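Local structure of endoglucanase E (Clostridium thermocellum, 2WAO) at residues Gly10-Asp18 and Pro25-Leu36; Met172-Leu180 and Leu191-Tyr202. The protein probably removes acetyl groups from plant cell-wall polysaccharides through its family 2 carbohydrate esterase module, which also binds cellulose chains, here cellohexaose, in its active-site cleft. All blocks are in the same frame, centred on the assembly; numbering follows the deposited sequence. Where two conformers were deposited one is given.

Contact 1: residues Gly10-Asp18 and Pro25-Leu36; sequences GILYNGRFD and PKCAWSGSNVEL. With FMT (formic acid), chain L; FMT (formic acid), chain F.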
loop_
_atom_site.group_PDB
_atom_site.type_symbol
_atom_site.label_atom_id
_atom_site.label_comp_id
_atom_site.label_asym_id
_atom_site.label_seq_id
_atom_site.Cartn_x
_atom_site.Cartn_y
_atom_site.Cartn_z
ATOM N N GLY A 10 -14.734 -19.013 -2.184
ATOM C CA GLY A 10 -15.936 -18.144 -2.328
ATOM C C GLY A 10 -15.567 -16.669 -2.225
ATOM O O GLY A 10 -16.207 -15.850 -2.841
ATOM N N ILE A 11 -14.521 -16.346 -1.464
ATOM C CA ILE A 11 -14.153 -14.914 -1.231
ATOM C C ILE A 11 -12.632 -14.782 -1.363
ATOM O O ILE A 11 -11.881 -15.598 -0.798
ATOM C CB ILE A 11 -14.621 -14.428 0.176
ATOM C CG1 ILE A 11 -16.170 -14.466 0.267
ATOM C CG2 ILE A 11 -14.066 -12.998 0.477
ATOM C CD1 ILE A 11 -16.727 -13.895 1.530
ATOM N N LEU A 12 -12.174 -13.765 -2.090
ATOM C CA LEU A 12 -10.740 -13.511 -2.171
ATOM C C LEU A 12 -10.307 -12.478 -1.158
ATOM O O LEU A 12 -10.873 -11.377 -1.094
ATOM C CB LEU A 12 -10.356 -13.012 -3.555
ATOM C CG LEU A 12 -10.602 -13.943 -4.724
ATOM C CD1 LEU A 12 -9.995 -13.284 -5.953
ATOM C CD2 LEU A 12 -9.999 -15.361 -4.456
ATOM N N TYR A 13 -9.300 -12.828 -0.376
ATOM C CA TYR A 13 -8.821 -11.925 0.666
ATOM C C TYR A 13 -7.453 -11.424 0.142
ATOM O O TYR A 13 -6.447 -12.123 0.251
ATOM C CB TYR A 13 -8.745 -12.657 2.011
ATOM C CG TYR A 13 -10.118 -12.930 2.607
ATOM C CD1 TYR A 13 -10.800 -11.943 3.320
ATOM C CD2 TYR A 13 -10.748 -14.175 2.439
ATOM C CE1 TYR A 13 -12.086 -12.172 3.847
ATOM C CE2 TYR A 13 -12.034 -14.414 2.986
ATOM C CZ TYR A 13 -12.687 -13.412 3.680
ATOM O OH TYR A 13 -13.960 -13.636 4.226
ATOM N N ASN A 14 -7.438 -10.237 -0.472
ATOM C CA ASN A 14 -6.262 -9.688 -1.139
ATOM C C ASN A 14 -5.425 -8.819 -0.202
ATOM O O ASN A 14 -5.750 -7.674 0.008
ATOM C CB ASN A 14 -6.695 -8.811 -2.313
ATOM C CG ASN A 14 -7.365 -9.605 -3.408
ATOM O OD1 ASN A 14 -6.968 -10.750 -3.668
ATOM N ND2 ASN A 14 -8.392 -9.023 -4.044
ATOM N N GLY A 15 -4.366 -9.379 0.360
ATOM C CA GLY A 15 -3.593 -8.684 1.355
ATOM C C GLY A 15 -2.978 -9.692 2.305
ATOM O O GLY A 15 -3.044 -10.945 2.084
ATOM N N ARG A 16 -2.375 -9.156 3.345
ATOM C CA ARG A 16 -1.930 -9.939 4.484
ATOM C C ARG A 16 -3.075 -10.079 5.461
ATOM O O ARG A 16 -3.459 -9.114 6.149
ATOM C CB ARG A 16 -0.680 -9.330 5.168
ATOM C CG ARG A 16 0.556 -9.315 4.249
ATOM C CD ARG A 16 1.735 -8.828 5.050
ATOM N NE ARG A 16 2.985 -8.814 4.287
ATOM C CZ ARG A 16 4.135 -8.501 4.857
ATOM N NH1 ARG A 16 4.141 -8.209 6.156
ATOM N NH2 ARG A 16 5.274 -8.477 4.149
ATOM N N PHE A 17 -3.675 -11.264 5.485
ATOM C CA PHE A 17 -4.791 -11.510 6.412
ATOM C C PHE A 17 -4.385 -12.547 7.479
ATOM O O PHE A 17 -3.591 -13.450 7.190
ATOM C CB PHE A 17 -6.060 -11.960 5.659
ATOM C CG PHE A 17 -6.805 -10.853 4.968
ATOM C CD1 PHE A 17 -7.993 -10.331 5.502
ATOM C CD2 PHE A 17 -6.367 -10.366 3.750
ATOM C CE1 PHE A 17 -8.705 -9.302 4.839
ATOM C CE2 PHE A 17 -7.057 -9.317 3.094
ATOM C CZ PHE A 17 -8.242 -8.815 3.621
ATOM N N ASP A 18 -4.925 -12.385 8.693
ATOM C CA ASP A 18 -4.835 -13.363 9.758
ATOM C C ASP A 18 -6.175 -14.120 9.841
ATOM O O ASP A 18 -7.249 -13.500 9.981
ATOM C CB ASP A 18 -4.545 -12.622 11.057
ATOM C CG ASP A 18 -4.610 -13.500 12.303
ATOM O OD1 ASP A 18 -4.212 -14.681 12.273
ATOM O OD2 ASP A 18 -5.029 -12.951 13.356
ATOM N N PRO A 25 -11.712 -13.010 9.239
ATOM C CA PRO A 25 -10.333 -12.652 8.903
ATOM C C PRO A 25 -10.042 -11.239 9.348
ATOM O O PRO A 25 -10.957 -10.401 9.361
ATOM C CB PRO A 25 -10.290 -12.735 7.382
ATOM C CG PRO A 25 -11.461 -13.545 6.998
ATOM C CD PRO A 25 -12.509 -13.278 8.031
ATOM N N LYS A 26 -8.792 -11.019 9.761
ATOM C CA LYS A 26 -8.318 -9.749 10.256
ATOM C C LYS A 26 -7.212 -9.246 9.362
ATOM O O LYS A 26 -6.447 -10.039 8.808
ATOM C CB LYS A 26 -7.738 -9.910 11.653
ATOM C CG LYS A 26 -8.747 -10.309 12.725
ATOM C CD LYS A 26 -8.092 -10.114 14.071
ATOM C CE LYS A 26 -8.415 -11.294 14.917
ATOM N NZ LYS A 26 -7.878 -11.142 16.298
ATOM N N CYS A 27 -7.145 -7.920 9.208
ATOM C CA CYS A 27 -6.113 -7.301 8.358
ATOM C C CYS A 27 -5.795 -5.906 8.899
ATOM O O CYS A 27 -6.532 -5.375 9.757
ATOM C CB CYS A 27 -6.523 -7.218 6.897
ATOM S SG CYS A 27 -7.808 -6.026 6.651
ATOM N N ALA A 28 -4.688 -5.335 8.419
ATOM C CA ALA A 28 -4.222 -4.047 8.936
ATOM C C ALA A 28 -3.691 -3.156 7.820
ATOM O O ALA A 28 -3.997 -1.966 7.756
ATOM C CB ALA A 28 -3.151 -4.254 9.974
ATOM N N TRP A 29 -2.908 -3.728 6.918
ATOM C CA TRP A 29 -2.183 -2.876 5.965
ATOM C C TRP A 29 -3.077 -2.122 4.991
ATOM O O TRP A 29 -4.127 -2.635 4.543
ATOM C CB TRP A 29 -1.110 -3.659 5.225
ATOM C CG TRP A 29 -0.062 -4.245 6.145
ATOM C CD1 TRP A 29 0.034 -5.558 6.532
ATOM C CD2 TRP A 29 1.009 -3.552 6.806
ATOM N NE1 TRP A 29 1.125 -5.728 7.377
ATOM C CE2 TRP A 29 1.732 -4.517 7.562
ATOM C CE3 TRP A 29 1.477 -2.215 6.788
ATOM C CZ2 TRP A 29 2.882 -4.187 8.307
ATOM C CZ3 TRP A 29 2.609 -1.889 7.524
ATOM C CH2 TRP A 29 3.299 -2.868 8.289
ATOM N N SER A 30 -2.639 -0.903 4.640
ATOM C CA SER A 30 -3.280 -0.114 3.575
ATOM C C SER A 30 -3.641 -1.001 2.379
ATOM O O SER A 30 -2.850 -1.826 1.927
ATOM C CB SER A 30 -2.312 0.938 3.013
ATOM O OG SER A 30 -1.906 1.842 3.987
ATOM N N GLY A 31 -4.811 -0.770 1.819
ATOM C CA GLY A 31 -5.119 -1.404 0.549
ATOM C C GLY A 31 -5.533 -2.880 0.685
ATOM O O GLY A 31 -5.830 -3.524 -0.335
ATOM N N SER A 32 -5.531 -3.419 1.913
ATOM C CA SER A 32 -6.151 -4.758 2.148
ATOM C C SER A 32 -7.534 -4.716 1.521
ATOM O O SER A 32 -8.278 -3.726 1.729
ATOM C CB SER A 32 -6.280 -5.094 3.628
ATOM O OG SER A 32 -5.006 -5.146 4.254
ATOM N N ASN A 33 -7.918 -5.771 0.793
ATOM C CA ASN A 33 -9.234 -5.751 0.169
ATOM C C ASN A 33 -9.832 -7.130 0.015
ATOM O O ASN A 33 -9.096 -8.123 -0.022
ATOM C CB ASN A 33 -9.255 -4.975 -1.173
ATOM C CG ASN A 33 -8.417 -5.621 -2.231
ATOM O OD1 ASN A 33 -8.919 -6.429 -3.042
ATOM N ND2 ASN A 33 -7.122 -5.283 -2.241
ATOM N N VAL A 34 -11.164 -7.159 0.039
ATOM C CA VAL A 34 -11.932 -8.395 -0.035
ATOM C C VAL A 34 -12.626 -8.324 -1.392
ATOM O O VAL A 34 -13.193 -7.292 -1.774
ATOM C CB VAL A 34 -12.995 -8.456 1.113
ATOM C CG1 VAL A 34 -13.786 -9.729 1.018
ATOM C CG2 VAL A 34 -12.294 -8.363 2.509
ATOM N N GLU A 35 -12.589 -9.401 -2.156
ATOM C CA GLU A 35 -13.171 -9.349 -3.477
ATOM C C GLU A 35 -14.068 -10.591 -3.705
ATOM O O GLU A 35 -13.706 -11.710 -3.345
ATOM C CB GLU A 35 -12.043 -9.230 -4.498
ATOM C CG GLU A 35 -12.455 -9.368 -5.916
ATOM C CD GLU A 35 -11.257 -9.353 -6.875
ATOM O OE1 GLU A 35 -10.097 -9.574 -6.414
ATOM O OE2 GLU A 35 -11.491 -9.176 -8.099
ATOM N N LEU A 36 -15.249 -10.363 -4.251
ATOM C CA LEU A 36 -16.218 -11.466 -4.413
ATOM C C LEU A 36 -17.208 -11.161 -5.529
ATOM O O LEU A 36 -17.341 -10.022 -5.936
ATOM C CB LEU A 36 -16.933 -11.735 -3.070
ATOM C CG LEU A 36 -17.758 -10.570 -2.462
ATOM C CD1 LEU A 36 -19.095 -10.389 -3.218
ATOM C CD2 LEU A 36 -18.021 -10.835 -0.993
HETATM C C FMT L . -3.795 -11.893 -2.840
HETATM O O1 FMT L . -3.294 -11.545 -1.759
HETATM O O2 FMT L . -4.057 -11.144 -3.802
HETATM C C FMT F . -12.265 -20.275 -4.112
HETATM O O1 FMT F . -11.630 -19.778 -3.186
HETATM O O2 FMT F . -13.135 -21.136 -3.965
HETATM O O HOH W 1 -2.605 -6.379 3.417
HETATM O O HOH W 2 -2.686 -6.833 7.203
HETATM O O HOH W 3 -5.288 -12.273 15.874
#
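N14 and N33 face each other as a hydrogen-bonded pair where strand 12-14 runs antiparallel to strand 33-36, in the N-terminal beta-sandwich of this esterase, probably jelly-roll-like as in the galactose-binding-domain clan. Outward along N14, CB rests 3.3 Å from N33 OD1. CG stands anti to the carbonyl carbon (chi1 -66°), and this carries the amide along the neighbouring strand. At the tip, ND2 gives one N-H to N33 OD1 at 2.8 Å and the other to E35 OE1 at 3.0 Å, both acceptors lying close to the amide plane and fixing its rotation. N14 OD1 lies 2.9 Å from O2 of a formic acid molecule, probably from the crystallisation liquor. E35 OE1 is approached on its anti side, while OE2 of the same carboxylate bonds to H88. N33 is pinned too, its ND2 reaching back to G31 O within the type II turn W29-S32.

On the other face of the strands, I11 CG2 is pressed to 3.3 Å from V34 CG1, tighter than usual. P25 CG sits over one face of the Y13 ring, and F17 is sandwiched between C27 CB and Y13 CB on opposite faces. D18 and K26 form a second antiparallel pair, exchanging two backbone hydrogen bonds. D18 OD1 bonds to S20 OG, while water 3 donates to D18 OD2 at 2.6 Å and accepts from K26 NZ at 2.9 Å.

Contact 2: residues Met172-Leu180 and Leu191-Tyr202; sequences MIAWSGIGL and LIMDRYPYTLPY. With BGC (beta-D-glucopyranose), chain B; BGC (beta-D-glucopyranose), chain C; FMT (formic acid), chain D.
W175 and R195 make the main polar-aromatic contact between the loop after strand 168-174 and the short helix 192-195, in the SGNH (GDSL-type) hydrolase fold, whose parallel sheet has strand 168-174 at one edge. The R195 guanidinium lies flat on the indole, planes 14° apart, with CZ 3.5 Å from the centroid of the six-membered ring of W175: a cation-pi stack. The preceding CD covers the same ring as a CH-pi contact. A bend at chi2 (-149°) helps lay the arginine across the ring. W175 also presents its edge to Y202, CH2 coming 3.6 Å from CE1 over the tyrosine face in an offset edge-to-face pair, and P201 CG closes on CZ3 at that edge.

Apolar contacts continue along the segments. I178 CD1 packs on the backbone where L191 meets I192 and also reaches R195 CD. L180 CD2 lies alongside I192 CG2 at 3.6 Å, and I173 CG2 meets the edge of the Y196 ring, whose hydroxyl is bonded to E126.

The direct hydrogen bond between the segments runs from I192 N to G179 O, 3.1 Å and nearly straight. Water 4 adds a longer bridge from L180 O to M193 N.

S176 and G177, which line the glycan pocket, lie in the turn W175-I178. Stacking and apolar contacts thus flank that turn, and the indole probably helps stabilise the arginine's charge.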
loop_
_atom_site.group_PDB
_atom_site.type_symbol
_atom_site.label_atom_id
_atom_site.label_comp_id
_atom_site.label_asym_id
_atom_site.label_seq_id
_atom_site.Cartn_x
_atom_site.Cartn_y
_atom_site.Cartn_z
ATOM N N MET A 172 0.450 -3.683 0.216
ATOM C CA MET A 172 1.040 -2.373 0.515
ATOM C C MET A 172 1.552 -2.308 1.953
ATOM O O MET A 172 0.809 -1.972 2.894
ATOM C CB MET A 172 0.063 -1.217 0.204
ATOM C CG MET A 172 -0.394 -1.142 -1.258
ATOM S SD MET A 172 -1.812 -0.041 -1.559
ATOM C CE MET A 172 -1.128 1.621 -1.327
ATOM N N ILE A 173 2.836 -2.610 2.102
ATOM C CA ILE A 173 3.443 -2.722 3.420
ATOM C C ILE A 173 4.059 -1.370 3.751
ATOM O O ILE A 173 5.248 -1.123 3.505
ATOM C CB ILE A 173 4.428 -3.926 3.508
ATOM C CG1 ILE A 173 3.737 -5.215 2.993
ATOM C CG2 ILE A 173 4.896 -4.063 4.947
ATOM C CD1 ILE A 173 2.336 -5.492 3.645
ATOM N N ALA A 174 3.217 -0.481 4.293
ATOM C CA ALA A 174 3.609 0.938 4.384
ATOM C C ALA A 174 3.085 1.517 5.686
ATOM O O ALA A 174 2.019 1.149 6.161
ATOM C CB ALA A 174 3.086 1.686 3.199
ATOM N N TRP A 175 3.837 2.450 6.230
ATOM C CA TRP A 175 3.516 3.028 7.554
ATOM C C TRP A 175 3.943 4.478 7.507
ATOM O O TRP A 175 5.121 4.770 7.233
ATOM C CB TRP A 175 4.324 2.275 8.622
ATOM C CG TRP A 175 3.874 2.583 10.028
ATOM C CD1 TRP A 175 4.176 3.702 10.754
ATOM C CD2 TRP A 175 3.091 1.733 10.877
ATOM N NE1 TRP A 175 3.605 3.605 12.024
ATOM C CE2 TRP A 175 2.947 2.402 12.119
ATOM C CE3 TRP A 175 2.476 0.460 10.698
ATOM C CZ2 TRP A 175 2.191 1.856 13.195
ATOM C CZ3 TRP A 175 1.736 -0.088 11.767
ATOM C CH2 TRP A 175 1.618 0.607 13.009
ATOM N N SER A 176 2.997 5.391 7.734
ATOM C CA SER A 176 3.281 6.836 7.633
ATOM C C SER A 176 4.388 7.261 8.604
ATOM O O SER A 176 4.394 6.837 9.765
ATOM C CB SER A 176 2.022 7.659 7.853
ATOM O OG SER A 176 1.296 7.751 6.646
ATOM N N GLY A 177 5.355 8.020 8.092
ATOM C CA GLY A 177 6.482 8.534 8.892
ATOM C C GLY A 177 7.643 7.575 9.127
ATOM O O GLY A 177 8.609 7.956 9.768
ATOM N N ILE A 178 7.559 6.330 8.637
ATOM C CA ILE A 178 8.586 5.331 8.938
ATOM C C ILE A 178 9.821 5.521 8.030
ATOM O O ILE A 178 9.684 6.006 6.886
ATOM C CB ILE A 178 8.001 3.893 8.750
ATOM C CG1 ILE A 178 8.697 2.919 9.722
ATOM C CG2 ILE A 178 8.033 3.408 7.249
ATOM C CD1 ILE A 178 7.978 1.552 9.824
ATOM N N GLY A 179 10.983 5.102 8.513
ATOM C CA GLY A 179 12.201 5.176 7.707
ATOM C C GLY A 179 13.042 3.934 7.906
ATOM O O GLY A 179 12.637 2.951 8.587
ATOM N N LEU A 180 14.222 3.983 7.298
ATOM C CA LEU A 180 15.177 2.934 7.408
ATOM C C LEU A 180 16.049 3.098 8.657
ATOM O O LEU A 180 16.453 2.074 9.279
ATOM C CB LEU A 180 16.123 2.920 6.202
ATOM C CG LEU A 180 15.409 2.257 5.039
ATOM C CD1 LEU A 180 15.937 2.691 3.707
ATOM C CD2 LEU A 180 15.492 0.716 5.205
ATOM N N LEU A 191 11.190 0.676 13.084
ATOM C CA LEU A 191 11.578 1.136 11.747
ATOM C C LEU A 191 11.028 0.125 10.751
ATOM O O LEU A 191 10.431 -0.895 11.144
ATOM C CB LEU A 191 13.103 1.261 11.667
ATOM C CG LEU A 191 13.769 2.336 12.550
ATOM C CD1 LEU A 191 15.282 2.245 12.494
ATOM C CD2 LEU A 191 13.265 3.736 12.116
ATOM N N ILE A 192 11.253 0.368 9.460
ATOM C CA ILE A 192 10.577 -0.485 8.481
ATOM C C ILE A 192 10.934 -1.961 8.680
ATOM O O ILE A 192 10.039 -2.848 8.603
ATOM C CB ILE A 192 10.793 0.035 7.019
ATOM C CG1 ILE A 192 9.948 -0.829 6.033
ATOM C CG2 ILE A 192 12.284 0.053 6.682
ATOM C CD1 ILE A 192 8.392 -0.531 6.254
ATOM N N MET A 193 12.192 -2.288 8.973
ATOM C CA MET A 193 12.550 -3.717 9.059
ATOM C C MET A 193 11.913 -4.403 10.261
ATOM O O MET A 193 11.771 -5.633 10.277
ATOM C CB MET A 193 14.056 -3.937 9.018
ATOM C CG MET A 193 14.607 -4.126 7.571
ATOM S SD MET A 193 14.260 -5.759 6.856
ATOM C CE MET A 193 15.028 -6.822 8.080
ATOM N N ASP A 194 11.519 -3.597 11.253
ATOM C CA ASP A 194 10.826 -4.105 12.438
ATOM C C ASP A 194 9.348 -4.392 12.157
ATOM O O ASP A 194 8.754 -5.254 12.809
ATOM C CB ASP A 194 10.917 -3.116 13.606
ATOM C CG ASP A 194 12.365 -2.687 13.960
ATOM O OD1 ASP A 194 13.264 -3.553 13.981
ATOM O OD2 ASP A 194 12.589 -1.455 14.254
ATOM N N ARG A 195 8.708 -3.668 11.238
ATOM C CA ARG A 195 7.256 -3.870 10.997
ATOM C C ARG A 195 7.002 -4.831 9.840
ATOM O O ARG A 195 5.977 -5.511 9.785
ATOM C CB ARG A 195 6.592 -2.518 10.686
ATOM C CG ARG A 195 6.755 -1.459 11.839
ATOM C CD ARG A 195 5.587 -0.556 11.850
ATOM N NE ARG A 195 5.577 0.558 12.802
ATOM C CZ ARG A 195 5.060 0.481 14.036
ATOM N NH1 ARG A 195 4.613 -0.681 14.524
ATOM N NH2 ARG A 195 5.029 1.574 14.797
ATOM N N TYR A 196 7.953 -4.842 8.903
ATOM C CA TYR A 196 7.873 -5.636 7.673
ATOM C C TYR A 196 7.476 -7.127 7.887
ATOM O O TYR A 196 6.730 -7.621 7.069
ATOM C CB TYR A 196 9.177 -5.523 6.861
ATOM C CG TYR A 196 9.185 -6.265 5.545
ATOM C CD1 TYR A 196 8.221 -6.011 4.559
ATOM C CD2 TYR A 196 10.169 -7.224 5.271
ATOM C CE1 TYR A 196 8.235 -6.712 3.328
ATOM C CE2 TYR A 196 10.193 -7.898 4.062
ATOM C CZ TYR A 196 9.232 -7.621 3.082
ATOM O OH TYR A 196 9.240 -8.341 1.878
ATOM N N PRO A 197 7.964 -7.801 8.955
ATOM C CA PRO A 197 7.621 -9.227 9.204
ATOM C C PRO A 197 6.155 -9.523 9.575
ATOM O O PRO A 197 5.782 -10.715 9.698
ATOM C CB PRO A 197 8.570 -9.630 10.370
ATOM C CG PRO A 197 9.678 -8.548 10.367
ATOM C CD PRO A 197 8.922 -7.317 9.967
ATOM N N TYR A 198 5.348 -8.480 9.801
ATOM C CA TYR A 198 4.031 -8.679 10.442
ATOM C C TYR A 198 2.782 -8.625 9.547
ATOM O O TYR A 198 2.695 -7.843 8.591
ATOM C CB TYR A 198 3.868 -7.771 11.687
ATOM C CG TYR A 198 4.870 -8.154 12.745
ATOM C CD1 TYR A 198 4.652 -9.268 13.570
ATOM C CD2 TYR A 198 6.072 -7.452 12.879
ATOM C CE1 TYR A 198 5.599 -9.661 14.507
ATOM C CE2 TYR A 198 7.015 -7.812 13.817
ATOM C CZ TYR A 198 6.772 -8.935 14.632
ATOM O OH TYR A 198 7.689 -9.346 15.570
ATOM N N THR A 199 1.851 -9.511 9.858
ATOM C CA THR A 199 0.481 -9.429 9.329
ATOM C C THR A 199 -0.234 -8.300 10.052
ATOM O O THR A 199 -0.828 -7.429 9.418
ATOM C CB THR A 199 -0.295 -10.741 9.567
ATOM O OG1 THR A 199 0.431 -11.805 8.950
ATOM C CG2 THR A 199 -1.684 -10.654 8.958
ATOM N N LEU A 200 -0.192 -8.352 11.386
ATOM C CA LEU A 200 -0.833 -7.339 12.215
ATOM C C LEU A 200 0.268 -6.751 13.084
ATOM O O LEU A 200 0.654 -7.337 14.094
ATOM C CB LEU A 200 -1.969 -7.936 13.052
ATOM C CG LEU A 200 -2.989 -8.842 12.334
ATOM C CD1 LEU A 200 -3.883 -9.520 13.378
ATOM C CD2 LEU A 200 -3.793 -8.051 11.304
ATOM N N PRO A 201 0.842 -5.621 12.627
ATOM C CA PRO A 201 2.040 -5.086 13.260
ATOM C C PRO A 201 1.844 -4.654 14.710
ATOM O O PRO A 201 2.807 -4.652 15.479
ATOM C CB PRO A 201 2.439 -3.900 12.345
ATOM C CG PRO A 201 1.279 -3.614 11.474
ATOM C CD PRO A 201 0.431 -4.857 11.419
ATOM N N TYR A 202 0.624 -4.301 15.113
ATOM C CA TYR A 202 0.413 -3.844 16.505
ATOM C C TYR A 202 0.365 -5.001 17.483
ATOM O O TYR A 202 0.660 -4.836 18.665
ATOM C CB TYR A 202 -0.918 -3.098 16.657
ATOM C CG TYR A 202 -0.870 -1.631 16.336
ATOM C CD1 TYR A 202 0.228 -0.860 16.684
ATOM C CD2 TYR A 202 -1.948 -1.004 15.713
ATOM C CE1 TYR A 202 0.284 0.511 16.391
ATOM C CE2 TYR A 202 -1.910 0.373 15.424
ATOM C CZ TYR A 202 -0.780 1.111 15.784
ATOM O OH TYR A 202 -0.718 2.450 15.487
HETATM C C2 BGC B . 3.930 10.564 12.009
HETATM C C3 BGC B . 2.975 9.395 12.278
HETATM C C4 BGC B . 1.535 9.884 12.445
HETATM C C5 BGC B . 1.145 10.656 11.201
HETATM C C6 BGC B . -0.334 11.084 11.211
HETATM C C1 BGC B . 3.353 11.446 10.907
HETATM O O2 BGC B . 5.231 10.110 11.661
HETATM O O3 BGC B . 3.429 8.621 13.370
HETATM O O4 BGC B . 0.668 8.773 12.549
HETATM O O5 BGC B . 2.010 11.779 11.200
HETATM O O6 BGC B . -0.500 12.256 11.966
HETATM C C2 BGC C . 3.747 15.830 9.192
HETATM C C3 BGC C . 3.803 14.791 10.302
HETATM C C4 BGC C . 3.839 13.385 9.692
HETATM C C5 BGC C . 5.024 13.300 8.704
HETATM C C6 BGC C . 5.247 11.912 8.070
HETATM C C1 BGC C . 4.902 15.609 8.219
HETATM O O2 BGC C . 3.755 17.139 9.770
HETATM O O3 BGC C . 2.651 14.927 11.145
HETATM O O4 BGC C . 4.115 12.642 10.772
HETATM O O5 BGC C . 4.848 14.294 7.697
HETATM O O6 BGC C . 4.085 11.548 7.348
HETATM C C FMT D . 7.044 9.434 4.629
HETATM O O1 FMT D . 6.391 9.644 5.662
HETATM O O2 FMT D . 6.927 10.003 3.535
HETATM O O HOH W 4 14.928 -0.600 9.193
#

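Contact 1 belongs to the N-terminal beta-sandwich and is partly buried, with an exposed beginning at G10; contact 2, in the hydrolase domain, is largely buried, with Y202 exposed and L191, R195 and P201 partly so. Paired strands dominate the first, through regular backbone bonds and an amide-carboxylate network, whereas the second joins loop to helix mainly by stacking and apolar packing. Their centres are about 17 Å apart, yet they meet directly: R16 NH1 probably bonds to Y196 O and Y198 O, and W29 NE1 bonds to Y198 O. Polar side chains of contact 1 thus tie the two domains together, while contact 2 alone holds pocket residues.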